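PDB 3KZW: cytosol aminopeptidase from Staphylococcus aureus subsp. aureus, which probably removes amino acids one at a time from the N terminus of peptides, as a metal-dependent leucyl aminopeptidase of the cytosol aminopeptidase family. Local coordinates for residues K104-S107 / Y108-L112; V147-A150 / C151-S155. One frame throughout, in Å; residues are numbered along the deposited sequence.

Interaction 1: K104-S107 / Y108-L112; sequences KTRS and YQDML
A capping box starts helix 108-124: Ser-107 holds the N-cap position and Asp-110 reciprocates from the first turn. Ser-107 OG takes up the backbone N-H of Asp-110, 3.3 Å from OG to Asp-110 N, with an N-H...O angle of 159°. In return Asp-110 OD2 accepts the N-H of Ser-107, 3.0 Å from OD2 to Ser-107 N; this donor comes from above the carboxylate plane, 35° out of it. A weak bond from Ser-107 OG also ends on Asp-110 OD2, so two donors of one residue converge on a single oxygen. With OG swung between its own N and carbonyl carbon (chi1 60°), the hydroxyl faces the first turn. The turn closes when Met-111 N donates to Ser-107 O over 3.2 Å. Beside the box, Arg-106 CG lies 3.8 Å from Asp-110 CB, an aliphatic touch; the guanidinium instead forms a salt bridge with Asp-142. If the aspartate is ionised, its negative charge at the N-terminal end should suit the helix dipole. Reciprocal bonds between residues N-cap and N3 are the signature of the capping box, which here ends the loop following strand 91-101.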
loop_
_atom_site.group_PDB
_atom_site.type_symbol
_atom_site.label_atom_id
_atom_site.label_comp_id
_atom_site.label_asym_id
_atom_site.label_seq_id
_atom_site.Cartn_x
_atom_site.Cartn_y
_atom_site.Cartn_z
ATOM N N LYS A 104 15.446 -14.176 49.072
ATOM C CA LYS A 104 14.042 -14.178 49.484
ATOM C C LYS A 104 13.119 -14.060 48.274
ATOM O O LYS A 104 12.098 -14.747 48.193
ATOM C CB LYS A 104 13.750 -13.026 50.454
ATOM C CG LYS A 104 14.564 -13.026 51.737
ATOM C CD LYS A 104 14.196 -11.824 52.604
ATOM C CE LYS A 104 15.239 -11.548 53.685
ATOM N NZ LYS A 104 15.219 -12.553 54.787
ATOM N N THR A 105 13.491 -13.190 47.335
ATOM C CA THR A 105 12.657 -12.884 46.170
ATOM C C THR A 105 13.251 -13.439 44.873
ATOM O O THR A 105 13.309 -12.742 43.855
ATOM C CB THR A 105 12.422 -11.357 46.030
ATOM O OG1 THR A 105 13.682 -10.676 45.970
ATOM C CG2 THR A 105 11.608 -10.822 47.205
ATOM N N ARG A 106 13.686 -14.697 44.917
ATOM C CA ARG A 106 14.286 -15.347 43.752
ATOM C C ARG A 106 13.291 -16.274 43.049
ATOM O O ARG A 106 12.963 -17.350 43.550
ATOM C CB ARG A 106 15.559 -16.102 44.145
ATOM C CG ARG A 106 16.410 -16.546 42.960
ATOM C CD ARG A 106 17.744 -17.129 43.398
ATOM N NE ARG A 106 17.599 -18.408 44.095
ATOM C CZ ARG A 106 18.599 -19.255 44.340
ATOM N NH1 ARG A 106 19.832 -18.975 43.939
ATOM N NH2 ARG A 106 18.364 -20.390 44.979
ATOM N N SER A 107 12.824 -15.841 41.881
ATOM C CA SER A 107 11.839 -16.583 41.097
ATOM C C SER A 107 12.483 -17.703 40.284
ATOM O O SER A 107 13.711 -17.817 40.235
ATOM C CB SER A 107 11.084 -15.629 40.168
ATOM O OG SER A 107 11.974 -14.976 39.274
ATOM N N TYR A 108 11.647 -18.526 39.653
ATOM C CA TYR A 108 12.116 -19.582 38.755
ATOM C C TYR A 108 12.769 -18.993 37.503
ATOM O O TYR A 108 13.727 -19.558 36.968
ATOM C CB TYR A 108 10.966 -20.521 38.376
ATOM C CG TYR A 108 11.356 -21.646 37.438
ATOM C CD1 TYR A 108 12.066 -22.753 37.901
ATOM C CD2 TYR A 108 11.008 -21.605 36.088
ATOM C CE1 TYR A 108 12.427 -23.788 37.043
ATOM C CE2 TYR A 108 11.362 -22.635 35.219
ATOM C CZ TYR A 108 12.071 -23.722 35.703
ATOM O OH TYR A 108 12.420 -24.743 34.844
ATOM N N GLN A 109 12.242 -17.859 37.045
ATOM C CA GLN A 109 12.828 -17.112 35.930
ATOM C C GLN A 109 14.260 -16.685 36.264
ATOM O O GLN A 109 15.159 -16.815 35.433
ATOM C CB GLN A 109 11.970 -15.890 35.592
ATOM C CG GLN A 109 12.412 -15.131 34.346
ATOM C CD GLN A 109 11.676 -13.813 34.170
ATOM O OE1 GLN A 109 10.897 -13.646 33.231
ATOM N NE2 GLN A 109 11.916 -12.873 35.082
ATOM N N ASP A 110 14.456 -16.185 37.484
ATOM C CA ASP A 110 15.780 -15.809 37.979
ATOM C C ASP A 110 16.753 -16.984 37.906
ATOM O O ASP A 110 17.887 -16.819 37.463
ATOM C CB ASP A 110 15.702 -15.267 39.413
ATOM C CG ASP A 110 15.002 -13.911 39.501
ATOM O OD1 ASP A 110 15.051 -13.134 38.523
ATOM O OD2 ASP A 110 14.407 -13.619 40.564
ATOM N N MET A 111 16.297 -18.167 38.324
ATOM C CA MET A 111 17.107 -19.391 38.276
ATOM C C MET A 111 17.525 -19.739 36.846
ATOM O O MET A 111 18.663 -20.148 36.613
ATOM C CB MET A 111 16.365 -20.578 38.906
ATOM C CG MET A 111 16.142 -20.492 40.414
ATOM S SD MET A 111 15.061 -21.827 41.010
ATOM C CE MET A 111 14.502 -21.190 42.607
ATOM N N LEU A 112 16.603 -19.572 35.897
ATOM C CA LEU A 112 16.895 -19.794 34.477
ATOM C C LEU A 112 17.913 -18.785 33.946
ATOM O O LEU A 112 18.776 -19.125 33.138
ATOM C CB LEU A 112 15.616 -19.742 33.638
ATOM C CG LEU A 112 14.563 -20.838 33.817
ATOM C CD1 LEU A 112 13.346 -20.530 32.967
ATOM C CD2 LEU A 112 15.113 -22.216 33.474
#

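Interaction 2: V147-A150 / C151-S155; sequences VLMA and CGIQS
Four main-chain hydrogen bonds of alpha-helical spacing join 147-150 to 151-155 within helix 144-157. Cys-151 N donates to Val-147 O at 3.0 Å, and the same i to i+4 step is repeated from Gly-152 to Leu-148, from Ile-153 to Met-149 and from Gln-154 to Ala-150. The straightest, at 166°, are those given by Ile-153 and Gln-154. One further bond is made by a side chain: Ser-155 OG donates to Gly-152 O over 2.6 Å, folding the hydroxyl back onto the preceding turn. Gln-154 directs its amide away from its own helix axis, toward helix 108-124, where NE2 has a probable acceptor in Leu-112 O and another acceptor in Asn-495 OD1, while OE1 accepts from Arg-157 NE; these partners on both ends hold the flat group in place. Its aliphatic part stays by the helix, CG lying 3.3 Å from Ala-150 O.

The apolar contact is made by Met-149 and Ile-153, one turn apart. Ile-153 CD1 approaches Met-149 CG at 4.0 Å, and Ile-153 CG1 also rests 3.3 Å from Met-149 O. Met-149 sets CG anti to its N (chi1 -165°), then bends at the next two torsions, so the methylene, rather than the sulfur, meets the isoleucine. Cys-151 CB sits near two carbonyls of the previous turn, 3.4 Å from Val-147 O and 3.5 Å from Leu-148 O. Outside this turn, Ala-150 and Cys-151 pack on Trp-115 of helix 108-124, Cys-151 also meets Phe-27 of strand 25-29, and Leu-148 meets Phe-189 and Ile-190 of helix 188-208.

Chemically, the four N-H groups from Cys-151 to Gln-154 are all paired within the helix, and Ser-155 does likewise with its hydroxyl, with Gln-154 as a polar link to other parts of the chain.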
loop_
_atom_site.group_PDB
_atom_site.type_symbol
_atom_site.label_atom_id
_atom_site.label_comp_id
_atom_site.label_asym_id
_atom_site.label_seq_id
_atom_site.Cartn_x
_atom_site.Cartn_y
_atom_site.Cartn_z
ATOM N N VAL A 147 16.011 -25.772 41.807
ATOM C CA VAL A 147 17.351 -25.277 41.485
ATOM C C VAL A 147 18.083 -26.252 40.562
ATOM O O VAL A 147 18.677 -25.843 39.564
ATOM C CB VAL A 147 18.187 -25.000 42.763
ATOM C CG1 VAL A 147 19.598 -24.554 42.409
ATOM C CG2 VAL A 147 17.511 -23.944 43.623
ATOM N N LEU A 148 18.018 -27.540 40.894
ATOM C CA LEU A 148 18.699 -28.582 40.121
ATOM C C LEU A 148 18.021 -28.872 38.783
ATOM O O LEU A 148 18.685 -29.263 37.823
ATOM C CB LEU A 148 18.830 -29.870 40.945
ATOM C CG LEU A 148 19.594 -29.815 42.277
ATOM C CD1 LEU A 148 19.525 -31.159 42.984
ATOM C CD2 LEU A 148 21.044 -29.382 42.092
ATOM N N MET A 149 16.703 -28.684 38.731
ATOM C CA MET A 149 15.936 -28.810 37.492
ATOM C C MET A 149 16.380 -27.739 36.500
ATOM O O MET A 149 16.715 -28.047 35.357
ATOM C CB MET A 149 14.438 -28.667 37.773
ATOM C CG MET A 149 13.520 -29.133 36.644
ATOM S SD MET A 149 13.392 -30.934 36.515
ATOM C CE MET A 149 12.669 -31.365 38.106
ATOM N N ALA A 150 16.385 -26.487 36.957
ATOM C CA ALA A 150 16.815 -25.348 36.154
ATOM C C ALA A 150 18.256 -25.517 35.686
ATOM O O ALA A 150 18.578 -25.221 34.535
ATOM C CB ALA A 150 16.656 -24.057 36.944
ATOM N N CYS A 151 19.109 -26.004 36.585
ATOM C CA CYS A 151 20.507 -26.304 36.280
ATOM C C CYS A 151 20.626 -27.300 35.126
ATOM O O CYS A 151 21.403 -27.086 34.191
ATOM C CB CYS A 151 21.215 -26.845 37.525
ATOM S SG CYS A 151 23.002 -27.052 37.355
ATOM N N GLY A 152 19.842 -28.375 35.193
ATOM C CA GLY A 152 19.834 -29.411 34.162
ATOM C C GLY A 152 19.340 -28.935 32.804
ATOM O O GLY A 152 19.964 -29.224 31.780
ATOM N N ILE A 153 18.220 -28.211 32.798
ATOM C CA ILE A 153 17.620 -27.704 31.560
ATOM C C ILE A 153 18.551 -26.721 30.851
ATOM O O ILE A 153 18.839 -26.877 29.662
ATOM C CB ILE A 153 16.232 -27.042 31.804
ATOM C CG1 ILE A 153 15.234 -28.064 32.361
ATOM C CG2 ILE A 153 15.682 -26.430 30.512
ATOM C CD1 ILE A 153 13.989 -27.451 32.991
ATOM N N GLN A 154 19.031 -25.727 31.596
ATOM C CA GLN A 154 19.860 -24.662 31.032
ATOM C C GLN A 154 21.229 -25.135 30.550
ATOM O O GLN A 154 21.834 -24.501 29.688
ATOM C CB GLN A 154 20.015 -23.500 32.022
ATOM C CG GLN A 154 18.718 -22.781 32.386
ATOM C CD GLN A 154 18.019 -22.164 31.191
ATOM O OE1 GLN A 154 17.416 -22.863 30.377
ATOM N NE2 GLN A 154 18.079 -20.841 31.090
ATOM N N SER A 155 21.711 -26.249 31.097
ATOM C CA SER A 155 22.987 -26.826 30.668
ATOM C C SER A 155 22.935 -27.273 29.206
ATOM O O SER A 155 23.969 -27.390 28.549
ATOM C CB SER A 155 23.396 -27.991 31.575
ATOM O OG SER A 155 22.562 -29.119 31.376
#

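How the interactions relate
From the N terminus, the chain leaves strand 91-101, passes through interaction 1 as helix 108-124 begins, runs through strand 129-133 and reaches interaction 2 in helix 144-157. Each contact closes a local turn, and the two stand in series, neither nesting nor crossing. Their centres are 12 Å apart, yet their residues touch directly. Besides the polar tie from Gln-154 to Leu-112, Met-111 CB meets Ala-150 CB at 4.0 Å and Tyr-108 OH packs 3.6 Å from Ile-153 CD1. Together they join the start of one helix to the middle of the other within the N-terminal domain.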